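Local coordinates for glideosome-associated protein 50 (PDB 3TGH) that belongs to the glideosome of malaria parasites, which drives gliding and host-cell invasion, and may tether that complex to the inner membrane complex, at residues Gln19-Lys31 and Leu60-Met74. Numbering follows the deposited sequence.
Sequences QILNAKYFKQFIK and LYEDVYSEEKGDMYM
The Tyr65 ring meets helix 17-32 beside Ala23, whose CB comes obliquely to within 3.8 Å of CE1, while Val64 CG1 sits over the centre of one face. At the ring edge, in its plane, a water accepts from Tyr65 OH and donates to Gln19 O. The Gln19 amide, turned 81° from the ring, reaches past it to give NE2 to a lone pair of Leu60 O at 2.9 Å, though the N-H bends well off line (132°). The Phe26 ring carries Ile30 CD1 on one face and takes Met72 CE obliquely at 4.0 Å from CD2; Met72, curled rather than extended (chi3 -77°), also sets SD against Ile30 CD1. The extended Lys27 chain runs past Met72 SD; the three N-H of NZ are taken up by Ser66 O, at 2.9 Å, and two waters, one donating to Glu67 OE1, with Val64 O a weak fourth partner. Nearer the surface, Lys31 NZ reaches Asp71 OD1 at 3.2 Å, from above the carboxylate plane, in a salt bridge. Ile38 of strand 37-40 touches Phe26, Ile30 and Met74, placing helix 17-32 and the loop into strand 75-78 on the outer face of one sheet of the calcineurin-like metallophosphoesterase alpha-beta-beta-alpha sandwich.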
# COMPACT_ATOMS: atom_id res chain seq x y z
N GLN A 19 -14.78 7.29 -9.46
CA GLN A 19 -14.19 7.66 -8.17
C GLN A 19 -15.27 7.86 -7.11
O GLN A 19 -15.14 7.39 -5.98
CB GLN A 19 -13.35 8.93 -8.26
CG GLN A 19 -12.55 9.21 -6.97
CD GLN A 19 -12.25 10.69 -6.71
OE1 GLN A 19 -12.96 11.58 -7.18
NE2 GLN A 19 -11.22 10.95 -5.91
N ILE A 20 -16.33 8.57 -7.50
CA ILE A 20 -17.40 8.97 -6.58
C ILE A 20 -18.26 7.77 -6.19
O ILE A 20 -18.61 7.61 -5.01
CB ILE A 20 -18.29 10.07 -7.22
CG1 ILE A 20 -17.46 11.30 -7.60
CG2 ILE A 20 -19.42 10.48 -6.26
CD1 ILE A 20 -16.70 11.93 -6.45
N LEU A 21 -18.59 6.93 -7.16
CA LEU A 21 -19.33 5.69 -6.90
C LEU A 21 -18.52 4.78 -5.99
O LEU A 21 -19.04 4.22 -5.03
CB LEU A 21 -19.67 4.99 -8.23
CG LEU A 21 -20.52 3.72 -8.16
CD1 LEU A 21 -21.84 3.99 -7.45
CD2 LEU A 21 -20.76 3.16 -9.56
N ASN A 22 -17.22 4.64 -6.29
CA ASN A 22 -16.33 3.81 -5.50
C ASN A 22 -16.23 4.31 -4.05
O ASN A 22 -16.25 3.51 -3.12
CB ASN A 22 -14.94 3.74 -6.16
CG ASN A 22 -14.17 2.50 -5.77
OD1 ASN A 22 -14.74 1.45 -5.52
ND2 ASN A 22 -12.84 2.61 -5.75
N ALA A 23 -16.15 5.63 -3.88
CA ALA A 23 -16.06 6.24 -2.56
C ALA A 23 -17.26 5.91 -1.68
O ALA A 23 -17.13 5.70 -0.47
CB ALA A 23 -15.91 7.76 -2.69
N LYS A 24 -18.44 5.84 -2.29
CA LYS A 24 -19.67 5.48 -1.57
C LYS A 24 -19.56 4.08 -0.97
O LYS A 24 -19.79 3.89 0.23
CB LYS A 24 -20.87 5.62 -2.53
CG LYS A 24 -22.15 4.89 -2.14
CD LYS A 24 -23.15 4.94 -3.29
CE LYS A 24 -24.07 3.73 -3.32
NZ LYS A 24 -24.90 3.73 -4.57
N TYR A 25 -19.16 3.11 -1.78
CA TYR A 25 -18.99 1.73 -1.29
C TYR A 25 -17.82 1.59 -0.33
O TYR A 25 -17.89 0.81 0.62
CB TYR A 25 -18.84 0.76 -2.47
CG TYR A 25 -20.13 0.61 -3.26
CD1 TYR A 25 -20.21 0.99 -4.59
CD2 TYR A 25 -21.27 0.09 -2.65
CE1 TYR A 25 -21.41 0.85 -5.30
CE2 TYR A 25 -22.46 -0.06 -3.35
CZ TYR A 25 -22.53 0.32 -4.67
OH TYR A 25 -23.71 0.17 -5.35
N PHE A 26 -16.75 2.33 -0.58
CA PHE A 26 -15.58 2.38 0.30
C PHE A 26 -15.98 2.74 1.72
O PHE A 26 -15.63 2.04 2.67
CB PHE A 26 -14.58 3.40 -0.26
CG PHE A 26 -13.19 3.30 0.32
CD1 PHE A 26 -12.46 2.12 0.23
CD2 PHE A 26 -12.58 4.41 0.90
CE1 PHE A 26 -11.16 2.05 0.75
CE2 PHE A 26 -11.29 4.33 1.41
CZ PHE A 26 -10.59 3.16 1.33
N LYS A 27 -16.73 3.83 1.86
CA LYS A 27 -17.24 4.27 3.15
C LYS A 27 -18.16 3.23 3.81
O LYS A 27 -18.06 2.99 5.01
CB LYS A 27 -18.01 5.59 3.01
CG LYS A 27 -17.14 6.79 2.65
CD LYS A 27 -18.02 7.98 2.28
CE LYS A 27 -17.22 9.12 1.72
NZ LYS A 27 -18.11 10.23 1.29
N GLN A 28 -19.04 2.63 3.01
CA GLN A 28 -19.98 1.61 3.50
C GLN A 28 -19.24 0.42 4.10
O GLN A 28 -19.55 -0.01 5.20
CB GLN A 28 -20.88 1.12 2.36
CG GLN A 28 -21.98 0.16 2.81
CD GLN A 28 -22.60 -0.63 1.67
OE1 GLN A 28 -22.05 -0.68 0.58
NE2 GLN A 28 -23.74 -1.27 1.92
N PHE A 29 -18.26 -0.09 3.36
CA PHE A 29 -17.48 -1.25 3.81
C PHE A 29 -16.59 -0.93 4.99
O PHE A 29 -16.46 -1.74 5.90
CB PHE A 29 -16.62 -1.81 2.68
CG PHE A 29 -17.33 -2.78 1.80
CD1 PHE A 29 -18.23 -2.34 0.84
CD2 PHE A 29 -17.12 -4.14 1.93
CE1 PHE A 29 -18.90 -3.25 0.02
CE2 PHE A 29 -17.78 -5.05 1.12
CZ PHE A 29 -18.67 -4.60 0.16
N ILE A 30 -15.96 0.24 4.98
CA ILE A 30 -15.09 0.63 6.10
C ILE A 30 -15.88 0.64 7.42
O ILE A 30 -15.40 0.14 8.44
CB ILE A 30 -14.40 1.97 5.82
CG1 ILE A 30 -13.24 1.74 4.84
CG2 ILE A 30 -13.88 2.61 7.12
CD1 ILE A 30 -12.63 3.00 4.31
N LYS A 31 -17.09 1.20 7.38
CA LYS A 31 -17.98 1.20 8.54
C LYS A 31 -18.41 -0.22 8.92
O LYS A 31 -18.22 -0.66 10.05
CB LYS A 31 -19.22 2.06 8.26
CG LYS A 31 -20.24 2.12 9.39
CD LYS A 31 -19.73 2.91 10.58
CE LYS A 31 -20.83 3.12 11.61
NZ LYS A 31 -20.38 3.95 12.76
N LEU A 60 -10.51 16.33 -4.62
CA LEU A 60 -10.31 14.91 -4.93
C LEU A 60 -10.11 14.00 -3.72
O LEU A 60 -10.18 12.79 -3.86
CB LEU A 60 -9.13 14.74 -5.89
CG LEU A 60 -9.22 15.47 -7.23
CD1 LEU A 60 -7.97 15.23 -8.07
CD2 LEU A 60 -10.47 15.03 -7.99
N TYR A 61 -9.85 14.57 -2.54
CA TYR A 61 -9.60 13.77 -1.35
C TYR A 61 -10.57 14.14 -0.24
O TYR A 61 -11.43 13.33 0.13
CB TYR A 61 -8.15 13.92 -0.89
CG TYR A 61 -7.79 13.15 0.37
CD1 TYR A 61 -7.51 11.79 0.32
CD2 TYR A 61 -7.69 13.80 1.61
CE1 TYR A 61 -7.15 11.08 1.48
CE2 TYR A 61 -7.35 13.09 2.76
CZ TYR A 61 -7.08 11.73 2.68
OH TYR A 61 -6.72 11.02 3.80
N GLU A 62 -10.44 15.36 0.27
CA GLU A 62 -11.21 15.79 1.45
C GLU A 62 -12.71 15.70 1.24
O GLU A 62 -13.43 15.18 2.09
CB GLU A 62 -10.86 17.22 1.85
CG GLU A 62 -9.40 17.43 2.25
CD GLU A 62 -9.08 18.90 2.54
OE1 GLU A 62 -10.01 19.72 2.60
OE2 GLU A 62 -7.89 19.22 2.71
N ASP A 63 -13.20 16.20 0.10
CA ASP A 63 -14.64 16.20 -0.17
C ASP A 63 -15.17 14.85 -0.69
O ASP A 63 -16.38 14.66 -0.76
CB ASP A 63 -15.01 17.31 -1.16
CG ASP A 63 -14.92 18.70 -0.54
OD1 ASP A 63 -14.72 18.81 0.69
OD2 ASP A 63 -15.06 19.68 -1.29
N VAL A 64 -14.27 13.94 -1.05
CA VAL A 64 -14.65 12.64 -1.59
C VAL A 64 -14.73 11.58 -0.49
O VAL A 64 -15.63 10.75 -0.51
CB VAL A 64 -13.66 12.18 -2.70
CG1 VAL A 64 -13.99 10.77 -3.19
CG2 VAL A 64 -13.66 13.17 -3.86
N TYR A 65 -13.79 11.61 0.45
CA TYR A 65 -13.67 10.52 1.44
C TYR A 65 -14.06 10.94 2.85
O TYR A 65 -13.72 10.27 3.82
CB TYR A 65 -12.26 9.92 1.40
CG TYR A 65 -11.91 9.42 0.01
CD1 TYR A 65 -12.47 8.25 -0.50
CD2 TYR A 65 -11.05 10.14 -0.81
CE1 TYR A 65 -12.18 7.81 -1.80
CE2 TYR A 65 -10.74 9.70 -2.09
CZ TYR A 65 -11.32 8.54 -2.58
OH TYR A 65 -11.01 8.12 -3.85
N SER A 66 -14.82 12.03 2.95
CA SER A 66 -15.28 12.52 4.25
C SER A 66 -16.63 11.93 4.61
O SER A 66 -17.43 11.57 3.73
CB SER A 66 -15.35 14.05 4.28
OG SER A 66 -16.29 14.53 3.34
N GLU A 67 -16.88 11.82 5.90
CA GLU A 67 -18.16 11.36 6.43
C GLU A 67 -18.36 11.98 7.81
O GLU A 67 -17.40 12.30 8.51
CB GLU A 67 -18.17 9.83 6.50
CG GLU A 67 -19.53 9.18 6.80
CD GLU A 67 -20.51 9.28 5.64
OE1 GLU A 67 -21.09 10.37 5.44
OE2 GLU A 67 -20.72 8.26 4.94
N GLU A 68 -19.62 12.15 8.21
CA GLU A 68 -19.90 12.69 9.54
C GLU A 68 -19.68 11.63 10.61
O GLU A 68 -19.39 10.47 10.30
CB GLU A 68 -21.32 13.26 9.59
CG GLU A 68 -21.56 14.43 8.62
CD GLU A 68 -20.57 15.58 8.82
OE1 GLU A 68 -20.01 16.06 7.82
OE2 GLU A 68 -20.35 15.99 9.99
N LYS A 69 -19.76 12.05 11.87
CA LYS A 69 -19.62 11.17 13.04
C LYS A 69 -18.21 10.57 13.19
O LYS A 69 -18.00 9.66 14.00
CB LYS A 69 -20.68 10.06 12.99
CG LYS A 69 -21.03 9.46 14.36
CD LYS A 69 -22.24 8.54 14.28
CE LYS A 69 -23.56 9.31 14.30
NZ LYS A 69 -24.73 8.42 14.50
N GLY A 70 -17.25 11.08 12.42
CA GLY A 70 -15.87 10.61 12.47
C GLY A 70 -15.66 9.20 11.94
O GLY A 70 -14.65 8.58 12.24
N ASP A 71 -16.60 8.71 11.13
CA ASP A 71 -16.55 7.34 10.61
C ASP A 71 -15.36 7.08 9.68
O ASP A 71 -14.93 5.94 9.53
CB ASP A 71 -17.85 6.98 9.88
CG ASP A 71 -19.03 6.79 10.82
OD1 ASP A 71 -18.84 6.67 12.06
OD2 ASP A 71 -20.17 6.76 10.31
N MET A 72 -14.83 8.13 9.05
CA MET A 72 -13.66 7.99 8.17
C MET A 72 -12.38 8.59 8.78
O MET A 72 -11.34 8.67 8.11
CB MET A 72 -13.94 8.61 6.80
CG MET A 72 -14.92 7.80 5.95
SD MET A 72 -14.21 6.25 5.38
CE MET A 72 -13.16 6.85 4.05
N TYR A 73 -12.43 8.99 10.05
CA TYR A 73 -11.24 9.55 10.68
C TYR A 73 -10.36 8.42 11.20
O TYR A 73 -10.56 7.90 12.31
CB TYR A 73 -11.59 10.54 11.80
CG TYR A 73 -10.36 11.21 12.36
CD1 TYR A 73 -9.51 11.96 11.54
CD2 TYR A 73 -10.03 11.10 13.71
CE1 TYR A 73 -8.38 12.58 12.04
CE2 TYR A 73 -8.89 11.72 14.22
CZ TYR A 73 -8.07 12.45 13.37
OH TYR A 73 -6.94 13.07 13.85
N MET A 74 -9.40 8.03 10.37
CA MET A 74 -8.45 6.97 10.65
C MET A 74 -7.20 7.21 9.80
O MET A 74 -7.24 8.02 8.87
CB MET A 74 -9.08 5.62 10.30
CG MET A 74 -9.44 5.46 8.82
SD MET A 74 -10.31 3.92 8.48
CE MET A 74 -11.86 4.23 9.33
O HOH W 1 -12.59 6.21 -5.03
O HOH W 2 -17.35 12.96 1.09
O HOH W 3 -20.39 11.23 3.01